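Local structure of cellulose 1,4-beta-cellobiosidase (Thermobifida fusca, 4JJJ) at residues Ala222-Ala227 with Met422-Gln427; Ser321-Tyr326 with Pro409-Trp414; Gly372-Ala377 with Leu469-Gln474. The protein probably hydrolyses cellulose to release cellobiose, through this family 48 catalytic module of a longer enzyme that also carries a carbohydrate-binding module. The protein carries 1 engineered substitution. All blocks are in the same frame, centred on the assembly; numbering follows the deposited sequence. Where two conformers were deposited one is given.

Along the chain the six segments come in the order 222-227, 321-326, 372-377, 409-414, 422-427 and 469-474, so interaction 2 is nested inside the loop closed by interaction 1, while interaction 3 alternates with both. All lie in the family 48 catalytic module. Interaction 1 joins two helices of the (alpha/alpha)6 barrel at the predicted catalytic centre. Interaction 2, its centre about 13 Å away, sets strand 321-323 against the loop leading into helix 416-432. Interaction 3 is centred about 9 Å from interaction 2 and about 19 Å from interaction 1; its strand 376-378 neighbours 321-323 in one antiparallel sheet. The contacts thus lead from catalytic centre, past the glycan, to an outlying hairpin.

Interaction 1 (Ala222-Ala227 with Met422-Gln427); sequences APNADA and MERVAQ. Engineered in segment 222-227: Asn224 (natural residue Asp).
Asn224 and Arg424 bridge two helices of the (alpha/alpha)6 barrel of family 48, one near the start of helix 223-242 and the other in the middle of helix 416-432. Arg424 NH2 donates a weak hydrogen bond to Asn224 OD1, 2.8 Å long but bent, with 124° at the hydrogen. The amide and guanidinium planes stand 86° apart, and the oxygen meets the guanidinium obliquely. What fixes the guanidinium is chiefly its other terminal nitrogen: NH1 donates to two backbone carbonyl oxygens, Gly325 O and Gln327 O. Asn224 is engineered from aspartate, the predicted nucleophile; its side chain lies about 5 Å from that of Glu51, the predicted proton donor, and about 6 Å from a bound glucose.

The two backbones are too far apart to touch, which is why a long arginine suits this place: extended from CG to NE, it reaches right across the space between the helices. On the other side CG of Asn224 lies anti to its backbone nitrogen (chi1 -160°), which carries the amide toward Arg424. Further out, Glu423 OE2 makes a salt bridge with Lys507 NZ, and Gln427 OE1 accepts hydrogen bonds from Gln231 NE2 and Trp235 NE1 of helix 223-242.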
ATOM      1  N   ALA A 222      -4.530   1.580   3.879  1.00  4.83           N
ATOM      2  CA  ALA A 222      -3.418   0.891   3.185  1.00  5.16           C
ATOM      3  C   ALA A 222      -2.327   0.688   4.242  1.00  5.19           C
ATOM      4  O   ALA A 222      -1.504   1.572   4.466  1.00  5.55           O
ATOM      5  CB  ALA A 222      -2.948   1.786   2.027  1.00  6.16           C
ATOM      6  N   PRO A 223      -2.304  -0.461   4.894  1.00  4.67           N
ATOM      7  CA  PRO A 223      -1.407  -0.657   6.056  1.00  4.76           C
ATOM      8  C   PRO A 223       0.072  -0.556   5.685  1.00  5.16           C
ATOM      9  O   PRO A 223       0.898  -0.179   6.522  1.00  5.40           O
ATOM     10  CB  PRO A 223      -1.784  -2.077   6.553  1.00  5.04           C
ATOM     11  CG  PRO A 223      -3.232  -2.207   6.130  1.00  5.03           C
ATOM     12  CD  PRO A 223      -3.327  -1.485   4.781  1.00  5.11           C
ATOM     13  N   ASN A 224       0.423  -0.869   4.473  1.00  5.58           N
ATOM     14  CA  ASN A 224       1.820  -0.677   4.008  1.00  5.45           C
ATOM     15  C   ASN A 224       2.234   0.790   4.236  1.00  5.22           C
ATOM     16  O   ASN A 224       3.353   1.075   4.692  1.00  5.41           O
ATOM     17  CB  ASN A 224       1.982  -1.029   2.532  1.00  5.21           C
ATOM     18  CG  ASN A 224       3.414  -1.330   2.096  1.00  5.71           C
ATOM     19  OD1 ASN A 224       4.296  -1.561   2.830  1.00  6.11           O
ATOM     20  ND2 ASN A 224       3.531  -1.397   0.781  1.00  5.81           N
ATOM     21  N   ALA A 225       1.306   1.717   3.926  1.00  5.71           N
ATOM     22  CA  ALA A 225       1.534   3.184   4.058  1.00  5.41           C
ATOM     23  C   ALA A 225       1.472   3.643   5.506  1.00  4.83           C
ATOM     24  O   ALA A 225       2.399   4.387   5.871  1.00  4.30           O
ATOM     25  CB  ALA A 225       0.558   3.967   3.175  1.00  5.97           C
ATOM     26  N   ASP A 226       0.483   3.225   6.289  1.00  5.20           N
ATOM     27  CA  ASP A 226       0.426   3.740   7.660  1.00  5.04           C
ATOM     28  C   ASP A 226       1.607   3.168   8.462  1.00  5.20           C
ATOM     29  O   ASP A 226       2.184   3.901   9.224  1.00  5.69           O
ATOM     30  CB  ASP A 226      -0.952   3.446   8.334  1.00  5.30           C
ATOM     31  CG  ASP A 226      -2.028   4.344   7.873  1.00  5.50           C
ATOM     32  OD1 ASP A 226      -2.069   4.729   6.704  1.00  6.53           O
ATOM     33  OD2 ASP A 226      -2.956   4.591   8.626  1.00  5.80           O
ATOM     34  N   ALA A 227       2.057   1.967   8.172  1.00  5.21           N
ATOM     35  CA  ALA A 227       3.214   1.410   8.881  1.00  4.75           C
ATOM     36  C   ALA A 227       4.443   2.192   8.463  1.00  4.54           C
ATOM     37  O   ALA A 227       5.350   2.465   9.254  1.00  4.76           O
ATOM     38  CB  ALA A 227       3.398  -0.088   8.564  1.00  4.70           C
ATOM     39  N   MET A 422      12.433  -5.746   2.440  0.70  5.25           N
ATOM     40  CA  MET A 422      13.793  -6.045   2.822  0.70  5.42           C
ATOM     41  C   MET A 422      14.491  -4.849   3.383  0.70  5.40           C
ATOM     42  O   MET A 422      15.279  -4.995   4.296  0.70  4.70           O
ATOM     43  CB  MET A 422      14.664  -6.718   1.752  0.70  5.81           C
ATOM     44  CG  MET A 422      15.791  -7.584   2.307  0.70  6.37           C
ATOM     45  SD  MET A 422      15.335  -8.870   3.487  0.70  6.13           S
ATOM     46  CE  MET A 422      14.121  -9.821   2.574  0.70  6.75           C
ATOM     47  N   GLU A 423      14.219  -3.676   2.813  1.00  5.11           N
ATOM     48  CA  GLU A 423      14.848  -2.417   3.379  1.00  5.24           C
ATOM     49  C   GLU A 423      14.493  -2.233   4.873  1.00  5.14           C
ATOM     50  O   GLU A 423      15.355  -1.848   5.655  1.00  5.93           O
ATOM     51  CB  GLU A 423      14.408  -1.182   2.634  1.00  6.36           C
ATOM     52  CG  GLU A 423      15.281   0.027   2.953  1.00  6.68           C
ATOM     53  CD  GLU A 423      14.812   1.284   2.298  1.00  7.65           C
ATOM     54  OE1 GLU A 423      14.578   1.236   1.071  1.00  8.97           O
ATOM     55  OE2 GLU A 423      14.735   2.262   3.027  1.00  9.19           O
ATOM     56  N   ARG A 424      13.276  -2.621   5.231  1.00  5.02           N
ATOM     57  CA  ARG A 424      12.857  -2.438   6.593  1.00  5.11           C
ATOM     58  C   ARG A 424      13.584  -3.498   7.490  1.00  5.08           C
ATOM     59  O   ARG A 424      13.986  -3.186   8.606  1.00  4.90           O
ATOM     60  CB  ARG A 424      11.362  -2.620   6.722  1.00  4.65           C
ATOM     61  CG  ARG A 424      10.518  -1.617   5.897  1.00  4.50           C
ATOM     62  CD  ARG A 424       9.199  -2.247   5.537  1.00  4.85           C
ATOM     63  NE  ARG A 424       8.466  -1.374   4.649  1.00  5.11           N
ATOM     64  CZ  ARG A 424       7.502  -1.740   3.797  1.00  4.96           C
ATOM     65  NH1 ARG A 424       7.126  -2.966   3.775  1.00  4.77           N
ATOM     66  NH2 ARG A 424       7.011  -0.833   2.918  1.00  5.74           N
ATOM     67  N   VAL A 425      13.728  -4.717   6.940  1.00  5.58           N
ATOM     68  CA  VAL A 425      14.503  -5.777   7.622  1.00  5.07           C
ATOM     69  C   VAL A 425      15.951  -5.323   7.799  1.00  4.78           C
ATOM     70  O   VAL A 425      16.533  -5.534   8.874  1.00  4.98           O
ATOM     71  CB  VAL A 425      14.395  -7.111   6.834  1.00  4.97           C
ATOM     72  CG1 VAL A 425      15.209  -8.210   7.518  1.00  5.50           C
ATOM     73  CG2 VAL A 425      12.911  -7.494   6.725  1.00  5.34           C
ATOM     74  N   ALA A 426      16.560  -4.740   6.747  1.00  4.72           N
ATOM     75  CA  ALA A 426      17.897  -4.235   6.845  1.00  4.92           C
ATOM     76  C   ALA A 426      18.003  -3.114   7.825  1.00  5.49           C
ATOM     77  O   ALA A 426      19.063  -2.980   8.514  1.00  4.96           O
ATOM     78  CB  ALA A 426      18.411  -3.851   5.453  1.00  5.51           C
ATOM     79  N   GLN A 427      17.001  -2.234   7.855  1.00  5.68           N
ATOM     80  CA  GLN A 427      17.038  -1.134   8.801  1.00  6.17           C
ATOM     81  C   GLN A 427      17.009  -1.700  10.269  1.00  5.93           C
ATOM     82  O   GLN A 427      17.772  -1.230  11.106  1.00  6.77           O
ATOM     83  CB  GLN A 427      15.909  -0.181   8.645  1.00  6.87           C
ATOM     84  CG  GLN A 427      16.025   0.768   7.447  1.00  7.11           C
ATOM     85  CD  GLN A 427      14.958   1.870   7.502  1.00  7.73           C
ATOM     86  OE1 GLN A 427      14.051   1.918   8.297  1.00  7.68           O
ATOM     87  NE2 GLN A 427      15.088   2.737   6.558  1.00 12.52           N
TER

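Interaction 2 (Ser321-Tyr326 with Pro409-Trp414); sequences SSHQGY and PPSNNW. With BGC (beta-D-glucopyranose), chain B; BGC (beta-D-glucopyranose), chain C.
His323 and Gln324 each give one hydrogen bond to the loop at 409-414. His323 NE2 donates to Ser411 O at 3.0 Å, nearly straight at 159°. The carbonyl oxygen lies close to the imidazole plane, yet the donor stands 71° out of the carbonyl's own plane. On the other side of the ring ND1 accepts the backbone N-H of Gly325 at 2.9 Å, so both ring nitrogens are used and the imidazole cannot readily turn; histidine suits the place because it can donate and accept at once. Gln324 NE2 reaches Asn412 OD1 at 2.9 Å, nearly straight, through a chain bent at chi2 (91°) that curls its amide round to the loop. Gln324 OE1 receives a weak hydrogen bond from Asn421 ND2.

Close packing supplements these bonds. The same Asn412 OD1 lies 3.1 Å from His323 CE1, with the amide plane almost perpendicular to the ring, and Ser411 OG, which is hydrogen-bonded to Pro404 O, sits beside CD2 of the imidazole. A type I turn from Pro410 to Asn413 presents Ser411 and Asn412 to strand 321-323 and the 3-10 turn that follows it.

Carbohydrate stacking comes at the end of the loop. Two sugars over one face of the Trp414 indole are consecutive glucose units, consistent with a beta-1,4 link. The glucose of chain B lies nearer the ring centre, its C2 3.5 Å from Trp414 NE1; that of chain C sits toward the rim, its C5 3.6 Å from Trp414 CZ3. Phe417 and Trp420 meet this tryptophan edge-to-face. Replacing this indole by an alanine is likely to leave the chain B glucose without its stacking surface and open a gap beside Phe417 and Trp420. A flat indole beneath pyranose rings is a classic cellulase platform, here in the family 48 glycan pocket.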
ATOM      1  N   SER A 321      -5.802 -11.697   4.603  0.70  5.29           N
ATOM      2  CA  SER A 321      -4.648 -12.135   3.788  0.70  5.05           C
ATOM      3  C   SER A 321      -3.543 -11.103   3.929  0.70  5.02           C
ATOM      4  O   SER A 321      -3.827  -9.854   3.874  0.70  5.49           O
ATOM      5  CB  SER A 321      -5.039 -12.272   2.344  0.70  4.96           C
ATOM      6  OG  SER A 321      -3.968 -12.766   1.586  0.70  4.37           O
ATOM      7  N   SER A 322      -2.310 -11.589   4.093  1.00  4.88           N
ATOM      8  CA  SER A 322      -1.131 -10.742   4.353  1.00  4.74           C
ATOM      9  C   SER A 322      -0.047 -11.068   3.388  1.00  5.14           C
ATOM     10  O   SER A 322       0.151 -12.240   3.000  1.00  4.97           O
ATOM     11  CB  SER A 322      -0.630 -10.851   5.810  1.00  4.96           C
ATOM     12  OG  SER A 322      -1.614 -10.484   6.773  1.00  5.87           O
ATOM     13  N   HIS A 323       0.629 -10.010   2.899  1.00  4.42           N
ATOM     14  CA  HIS A 323       1.632 -10.069   1.880  1.00  4.58           C
ATOM     15  C   HIS A 323       2.982  -9.684   2.482  1.00  4.42           C
ATOM     16  O   HIS A 323       3.091  -8.691   3.172  1.00  4.15           O
ATOM     17  CB  HIS A 323       1.191  -9.098   0.771  1.00  4.68           C
ATOM     18  CG  HIS A 323       1.984  -9.099  -0.496  1.00  4.60           C
ATOM     19  ND1 HIS A 323       3.357  -8.870  -0.575  1.00  4.43           N
ATOM     20  CD2 HIS A 323       1.593  -9.266  -1.781  1.00  5.09           C
ATOM     21  CE1 HIS A 323       3.744  -8.833  -1.825  1.00  4.67           C
ATOM     22  NE2 HIS A 323       2.677  -9.100  -2.587  1.00  5.01           N
ATOM     23  N   GLN A 324       4.032 -10.408   2.140  1.00  4.35           N
ATOM     24  CA  GLN A 324       5.361 -10.132   2.660  1.00  4.21           C
ATOM     25  C   GLN A 324       5.789  -8.678   2.445  1.00  4.42           C
ATOM     26  O   GLN A 324       6.496  -8.038   3.237  1.00  5.21           O
ATOM     27  CB  GLN A 324       6.424 -11.040   2.007  1.00  4.33           C
ATOM     28  CG  GLN A 324       6.594 -10.949   0.488  1.00  4.40           C
ATOM     29  CD  GLN A 324       7.615  -9.956   0.026  1.00  4.36           C
ATOM     30  OE1 GLN A 324       8.473  -9.527   0.805  1.00  4.89           O
ATOM     31  NE2 GLN A 324       7.541  -9.545  -1.251  1.00  4.50           N
ATOM     32  N   GLY A 325       5.414  -8.131   1.320  1.00  4.45           N
ATOM     33  CA  GLY A 325       5.828  -6.771   0.915  1.00  4.13           C
ATOM     34  C   GLY A 325       5.291  -5.690   1.780  1.00  4.26           C
ATOM     35  O   GLY A 325       5.842  -4.526   1.705  1.00  4.71           O
ATOM     36  N   TYR A 326       4.251  -5.961   2.553  1.00  4.24           N
ATOM     37  CA  TYR A 326       3.640  -5.001   3.487  1.00  4.29           C
ATOM     38  C   TYR A 326       4.292  -5.002   4.849  1.00  4.67           C
ATOM     39  O   TYR A 326       4.127  -4.105   5.631  1.00  5.26           O
ATOM     40  CB  TYR A 326       2.126  -5.218   3.675  1.00  4.31           C
ATOM     41  CG  TYR A 326       1.279  -4.735   2.518  1.00  4.32           C
ATOM     42  CD1 TYR A 326       1.677  -4.783   1.208  1.00  4.74           C
ATOM     43  CD2 TYR A 326      -0.025  -4.354   2.821  1.00  4.09           C
ATOM     44  CE1 TYR A 326       0.835  -4.356   0.207  1.00  4.82           C
ATOM     45  CE2 TYR A 326      -0.883  -3.879   1.834  1.00  5.16           C
ATOM     46  CZ  TYR A 326      -0.462  -3.881   0.563  1.00  4.89           C
ATOM     47  OH  TYR A 326      -1.301  -3.384  -0.411  1.00  6.73           O
ATOM     48  N   PRO A 409      -2.570  -8.309 -11.679  1.00  6.57           N
ATOM     49  CA  PRO A 409      -1.652  -9.408 -11.765  1.00  6.53           C
ATOM     50  C   PRO A 409      -1.423 -10.072 -10.389  1.00  6.93           C
ATOM     51  O   PRO A 409      -1.705  -9.498  -9.367  1.00  6.30           O
ATOM     52  CB  PRO A 409      -0.374  -8.711 -12.198  1.00  6.72           C
ATOM     53  CG  PRO A 409      -0.396  -7.434 -11.457  1.00  7.36           C
ATOM     54  CD  PRO A 409      -1.843  -7.009 -11.552  1.00  6.97           C
ATOM     55  N   PRO A 410      -0.854 -11.283 -10.424  1.00  7.24           N
ATOM     56  CA  PRO A 410      -0.425 -11.896  -9.153  1.00  6.54           C
ATOM     57  C   PRO A 410       0.395 -10.914  -8.335  1.00  5.66           C
ATOM     58  O   PRO A 410       1.363 -10.379  -8.830  1.00  6.70           O
ATOM     59  CB  PRO A 410       0.364 -13.088  -9.611  1.00  7.50           C
ATOM     60  CG  PRO A 410      -0.205 -13.426 -10.996  1.00  8.13           C
ATOM     61  CD  PRO A 410      -0.420 -12.077 -11.596  1.00  8.65           C
ATOM     62  N   SER A 411      -0.039 -10.694  -7.084  1.00  6.01           N
ATOM     63  CA  SER A 411       0.401  -9.598  -6.260  1.00  5.71           C
ATOM     64  C   SER A 411       1.875  -9.646  -5.877  1.00  5.51           C
ATOM     65  O   SER A 411       2.456  -8.611  -5.493  1.00  5.51           O
ATOM     66  CB  SER A 411      -0.365  -9.472  -4.976  1.00  5.97           C
ATOM     67  OG  SER A 411      -0.131 -10.645  -4.186  1.00  5.70           O
ATOM     68  N   ASN A 412       2.532 -10.810  -5.892  1.00  5.41           N
ATOM     69  CA  ASN A 412       3.923 -10.911  -5.510  1.00  5.19           C
ATOM     70  C   ASN A 412       4.908 -11.118  -6.673  1.00  5.38           C
ATOM     71  O   ASN A 412       6.098 -11.418  -6.484  1.00  5.40           O
ATOM     72  CB  ASN A 412       4.176 -11.995  -4.414  1.00  4.55           C
ATOM     73  CG  ASN A 412       5.433 -11.772  -3.657  1.00  4.96           C
ATOM     74  OD1 ASN A 412       5.805 -10.628  -3.303  1.00  4.43           O
ATOM     75  ND2 ASN A 412       6.132 -12.915  -3.354  1.00  4.54           N
ATOM     76  N   ASN A 413       4.468 -10.884  -7.903  1.00  5.23           N
ATOM     77  CA  ASN A 413       5.376 -10.977  -9.048  1.00  5.64           C
ATOM     78  C   ASN A 413       6.282  -9.717  -9.164  1.00  6.21           C
ATOM     79  O   ASN A 413       7.295  -9.717  -9.825  1.00  7.61           O
ATOM     80  CB  ASN A 413       4.553 -11.190 -10.272  1.00  6.31           C
ATOM     81  CG  ASN A 413       4.016 -12.619 -10.381  1.00  6.68           C
ATOM     82  OD1 ASN A 413       4.074 -13.419  -9.446  1.00  6.84           O
ATOM     83  ND2 ASN A 413       3.443 -12.928 -11.550  1.00  7.67           N
ATOM     84  N   TRP A 414       5.861  -8.584  -8.579  1.00  5.75           N
ATOM     85  CA  TRP A 414       6.727  -7.334  -8.645  1.00  5.41           C
ATOM     86  C   TRP A 414       7.837  -7.373  -7.680  1.00  5.45           C
ATOM     87  O   TRP A 414       7.604  -7.505  -6.457  1.00  5.52           O
ATOM     88  CB  TRP A 414       5.808  -6.183  -8.309  1.00  5.24           C
ATOM     89  CG  TRP A 414       6.518  -4.856  -8.441  1.00  5.24           C
ATOM     90  CD1 TRP A 414       7.285  -4.431  -9.513  1.00  5.84           C
ATOM     91  CD2 TRP A 414       6.440  -3.753  -7.524  1.00  5.32           C
ATOM     92  NE1 TRP A 414       7.759  -3.172  -9.272  1.00  5.62           N
ATOM     93  CE2 TRP A 414       7.254  -2.722  -8.065  1.00  5.21           C
ATOM     94  CE3 TRP A 414       5.878  -3.586  -6.269  1.00  5.25           C
ATOM     95  CZ2 TRP A 414       7.400  -1.514  -7.397  1.00  5.49           C
ATOM     96  CZ3 TRP A 414       6.023  -2.413  -5.629  1.00  5.56           C
ATOM     97  CH2 TRP A 414       6.796  -1.378  -6.183  1.00  5.11           C
TER
HETATM   98  C2  BGC B   1       5.104  -2.358 -11.464  0.50  5.92           C
HETATM   99  C3  BGC B   1       4.062  -1.580 -10.670  0.50  5.25           C
HETATM  100  C4  BGC B   1       4.683  -0.308 -10.055  0.50  4.54           C
HETATM  101  C5  BGC B   1       5.556   0.528 -11.011  0.50  4.76           C
HETATM  102  C6  BGC B   1       6.415   1.572 -10.295  0.50  4.76           C
HETATM  103  C1  BGC B   1       5.863  -1.450 -12.403  0.50  6.37           C
HETATM  104  O1  BGC B   1       6.881  -2.280 -13.053  0.50  9.23           O
HETATM  105  O2  BGC B   1       4.332  -3.384 -12.172  0.50  5.66           O
HETATM  106  O3  BGC B   1       3.493  -2.394  -9.639  0.50  5.82           O
HETATM  107  O4  BGC B   1       3.687   0.572  -9.530  0.50  3.63           O
HETATM  108  O5  BGC B   1       6.459  -0.323 -11.716  0.50  5.70           O
HETATM  109  O6  BGC B   1       7.383   1.002  -9.451  0.50  4.84           O
HETATM  110  C2  BGC C   2       2.814   1.810  -7.720  0.50  2.90           C
HETATM  111  C3  BGC C   2       2.636   1.882  -6.205  0.50  2.77           C
HETATM  112  C4  BGC C   2       2.141   0.514  -5.653  0.50  2.76           C
HETATM  113  C5  BGC C   2       2.969  -0.673  -6.206  0.50  2.74           C
HETATM  114  C6  BGC C   2       2.350  -1.989  -5.797  0.50  2.74           C
HETATM  115  C1  BGC C   2       3.678   0.632  -8.132  0.50  3.11           C
HETATM  116  O2  BGC C   2       3.451   2.993  -8.184  0.50  2.92           O
HETATM  117  O3  BGC C   2       1.705   2.958  -5.930  0.50  2.86           O
HETATM  118  O4  BGC C   2       2.200   0.561  -4.213  0.50  2.67           O
HETATM  119  O5  BGC C   2       3.025  -0.551  -7.633  0.50  2.90           O
HETATM  120  O6  BGC C   2       1.012  -2.083  -6.249  0.50  2.72           O

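Interaction 3 (Gly372-Ala377 with Leu469-Gln474); sequences GIAGGA and LEWSGQ
The indole of Trp471 has Ala374 over one face and the backbone of Gly372 at its edge. Ala374 CA stands 3.8 Å from the centroid of the six-membered ring, 24° off the normal, a CH-pi contact displaced toward the rim; its methyl adds an apolar contact, Ala374 CB to Trp471 CZ3 at 3.6 Å. In the ring plane, Gly372 C approaches Trp471 CH2 to 3.7 Å. Ile373 O comes in obliquely, 3.3 Å from Trp471 CH2.

The contact packs an antiparallel beta hairpin, strands 465-473 and 488-496, against the loop that runs into strand 376-378 of a separate four-stranded antiparallel sheet. No hydrogen bond joins the two segments directly, so the fit rests on the shape of the tryptophan against the bend of the chain from Gly372 to Ala374. With CG anti to the carbonyl carbon (chi1 -68°), the large ring projects off its strand into this bend. Small residues suit the receiving side: a beta carbon on Gly372 would point at the indole, and alanine offers just one methyl to its face. The first bond of the Ile373 side chain leads away from the hairpin, and the side chain packs against Leu366 and Gln324.

Val490 of the partner strand and Gln418 of helix 416-432 also touch Trp471, and the whole contact is buried. Two of its polar atoms are met by the neighbouring loop, for Asn412 links the two segments indirectly: its backbone O accepts the indole N-H of Trp471 NE1, and its side-chain ND2 donates to Ile373 O.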
ATOM      1  N   GLY A 372      14.569 -15.096  -2.493  1.00  5.90           N
ATOM      2  CA  GLY A 372      13.438 -14.193  -2.531  1.00  6.39           C
ATOM      3  C   GLY A 372      12.323 -14.626  -1.605  1.00  5.69           C
ATOM      4  O   GLY A 372      12.139 -15.810  -1.320  1.00  6.15           O
ATOM      5  N   ILE A 373      11.527 -13.684  -1.158  1.00  5.41           N
ATOM      6  CA  ILE A 373      10.427 -13.849  -0.193  1.00  5.31           C
ATOM      7  C   ILE A 373       9.088 -14.054  -0.871  1.00  5.05           C
ATOM      8  O   ILE A 373       8.589 -13.169  -1.605  1.00  5.50           O
ATOM      9  CB  ILE A 373      10.370 -12.736   0.833  1.00  5.27           C
ATOM     10  CG1 ILE A 373      11.792 -12.342   1.359  1.00  5.47           C
ATOM     11  CG2 ILE A 373       9.392 -13.047   1.949  1.00  5.62           C
ATOM     12  CD1 ILE A 373      12.597 -13.419   2.053  1.00  6.04           C
ATOM     13  N   ALA A 374       8.533 -15.230  -0.663  1.00  4.76           N
ATOM     14  CA  ALA A 374       7.244 -15.600  -1.327  1.00  5.00           C
ATOM     15  C   ALA A 374       6.071 -14.855  -0.751  1.00  5.11           C
ATOM     16  O   ALA A 374       6.195 -14.053   0.208  1.00  5.16           O
ATOM     17  CB  ALA A 374       7.031 -17.075  -1.232  1.00  4.63           C
ATOM     18  N   GLY A 375       4.883 -15.098  -1.305  1.00  5.55           N
ATOM     19  CA  GLY A 375       3.808 -14.119  -1.211  1.00  5.64           C
ATOM     20  C   GLY A 375       3.262 -13.830   0.152  1.00  6.54           C
ATOM     21  O   GLY A 375       3.256 -12.682   0.614  1.00  5.68           O
ATOM     22  N   GLY A 376       2.675 -14.831   0.793  1.00  5.96           N
ATOM     23  CA  GLY A 376       2.008 -14.614   2.063  1.00  5.38           C
ATOM     24  C   GLY A 376       1.069 -15.721   2.493  1.00  5.32           C
ATOM     25  O   GLY A 376       1.249 -16.883   2.073  1.00  6.05           O
ATOM     26  N   ALA A 377       0.073 -15.382   3.235  1.00  5.67           N
ATOM     27  CA  ALA A 377      -0.866 -16.380   3.694  1.00  5.91           C
ATOM     28  C   ALA A 377      -2.177 -15.697   4.053  1.00  6.38           C
ATOM     29  O   ALA A 377      -2.307 -14.507   4.299  1.00  6.41           O
ATOM     30  CB  ALA A 377      -0.336 -17.053   4.971  1.00  6.35           C
ATOM     31  N   LEU A 469       8.950 -11.338 -11.260  1.00  7.00           N
ATOM     32  CA  LEU A 469       9.311 -12.574 -10.652  1.00  6.83           C
ATOM     33  C   LEU A 469       8.246 -13.643 -11.006  1.00  7.19           C
ATOM     34  O   LEU A 469       7.074 -13.320 -11.160  1.00  7.64           O
ATOM     35  CB  LEU A 469       9.337 -12.438  -9.153  1.00  7.09           C
ATOM     36  CG  LEU A 469      10.286 -11.380  -8.585  1.00  6.53           C
ATOM     37  CD1 LEU A 469      10.221 -11.328  -7.118  1.00  6.82           C
ATOM     38  CD2 LEU A 469      11.724 -11.588  -9.038  1.00  6.06           C
ATOM     39  N   GLU A 470       8.693 -14.902 -11.135  0.50  6.18           N
ATOM     40  CA  GLU A 470       7.825 -16.050 -11.342  0.50  6.18           C
ATOM     41  C   GLU A 470       8.057 -17.073 -10.232  0.50  6.16           C
ATOM     42  O   GLU A 470       9.221 -17.542 -10.018  0.50  6.89           O
ATOM     43  CB  GLU A 470       8.098 -16.748 -12.672  0.50  5.76           C
ATOM     44  CG  GLU A 470       7.113 -17.906 -12.968  0.50  5.81           C
ATOM     45  CD  GLU A 470       5.699 -17.544 -13.374  0.50  6.57           C
ATOM     46  OE1 GLU A 470       5.459 -16.372 -13.664  0.50  8.55           O
ATOM     47  OE2 GLU A 470       4.825 -18.435 -13.388  0.50  7.34           O
ATOM     48  N   TRP A 471       7.002 -17.365  -9.488  1.00  6.05           N
ATOM     49  CA  TRP A 471       7.057 -18.208  -8.312  1.00  6.14           C
ATOM     50  C   TRP A 471       6.505 -19.633  -8.672  1.00  6.69           C
ATOM     51  O   TRP A 471       5.654 -19.799  -9.529  1.00  7.20           O
ATOM     52  CB  TRP A 471       6.100 -17.629  -7.272  1.00  6.04           C
ATOM     53  CG  TRP A 471       6.591 -16.321  -6.753  1.00  5.77           C
ATOM     54  CD1 TRP A 471       6.289 -15.058  -7.174  1.00  6.10           C
ATOM     55  CD2 TRP A 471       7.647 -16.175  -5.740  1.00  6.60           C
ATOM     56  NE1 TRP A 471       7.087 -14.091  -6.509  1.00  6.73           N
ATOM     57  CE2 TRP A 471       7.902 -14.766  -5.613  1.00  6.06           C
ATOM     58  CE3 TRP A 471       8.329 -17.067  -4.947  1.00  6.53           C
ATOM     59  CZ2 TRP A 471       8.871 -14.272  -4.764  1.00  7.10           C
ATOM     60  CZ3 TRP A 471       9.232 -16.557  -4.048  1.00  7.41           C
ATOM     61  CH2 TRP A 471       9.542 -15.223  -4.005  1.00  7.39           C
ATOM     62  N   SER A 472       7.007 -20.608  -7.946  1.00  6.89           N
ATOM     63  CA  SER A 472       6.542 -21.930  -8.057  1.00  6.84           C
ATOM     64  C   SER A 472       6.704 -22.649  -6.734  1.00  6.53           C
ATOM     65  O   SER A 472       7.572 -22.333  -5.951  1.00  7.48           O
ATOM     66  CB  SER A 472       7.201 -22.670  -9.215  1.00  6.68           C
ATOM     67  OG  SER A 472       8.589 -22.742  -9.054  1.00  7.98           O
ATOM     68  N   GLY A 473       5.941 -23.739  -6.565  1.00  6.47           N
ATOM     69  CA  GLY A 473       6.096 -24.473  -5.339  1.00  6.94           C
ATOM     70  C   GLY A 473       5.500 -23.844  -4.085  1.00  7.24           C
ATOM     71  O   GLY A 473       4.615 -22.950  -4.168  1.00  7.71           O
ATOM     72  N   GLN A 474       5.923 -24.281  -2.903  1.00  7.79           N
ATOM     73  CA  GLN A 474       5.397 -23.754  -1.671  1.00  8.45           C
ATOM     74  C   GLN A 474       6.401 -23.948  -0.584  1.00  7.39           C
ATOM     75  O   GLN A 474       7.238 -24.919  -0.631  1.00  7.60           O
ATOM     76  CB  GLN A 474       4.092 -24.446  -1.283  1.00 11.26           C
ATOM     77  CG  GLN A 474       4.221 -25.906  -1.027  1.00 12.66           C
ATOM     78  CD  GLN A 474       2.895 -26.534  -0.496  1.00 15.10           C
ATOM     79  OE1 GLN A 474       1.836 -25.976  -0.706  1.00 15.29           O
ATOM     80  NE2 GLN A 474       2.979 -27.591   0.300  1.00 19.24           N
TER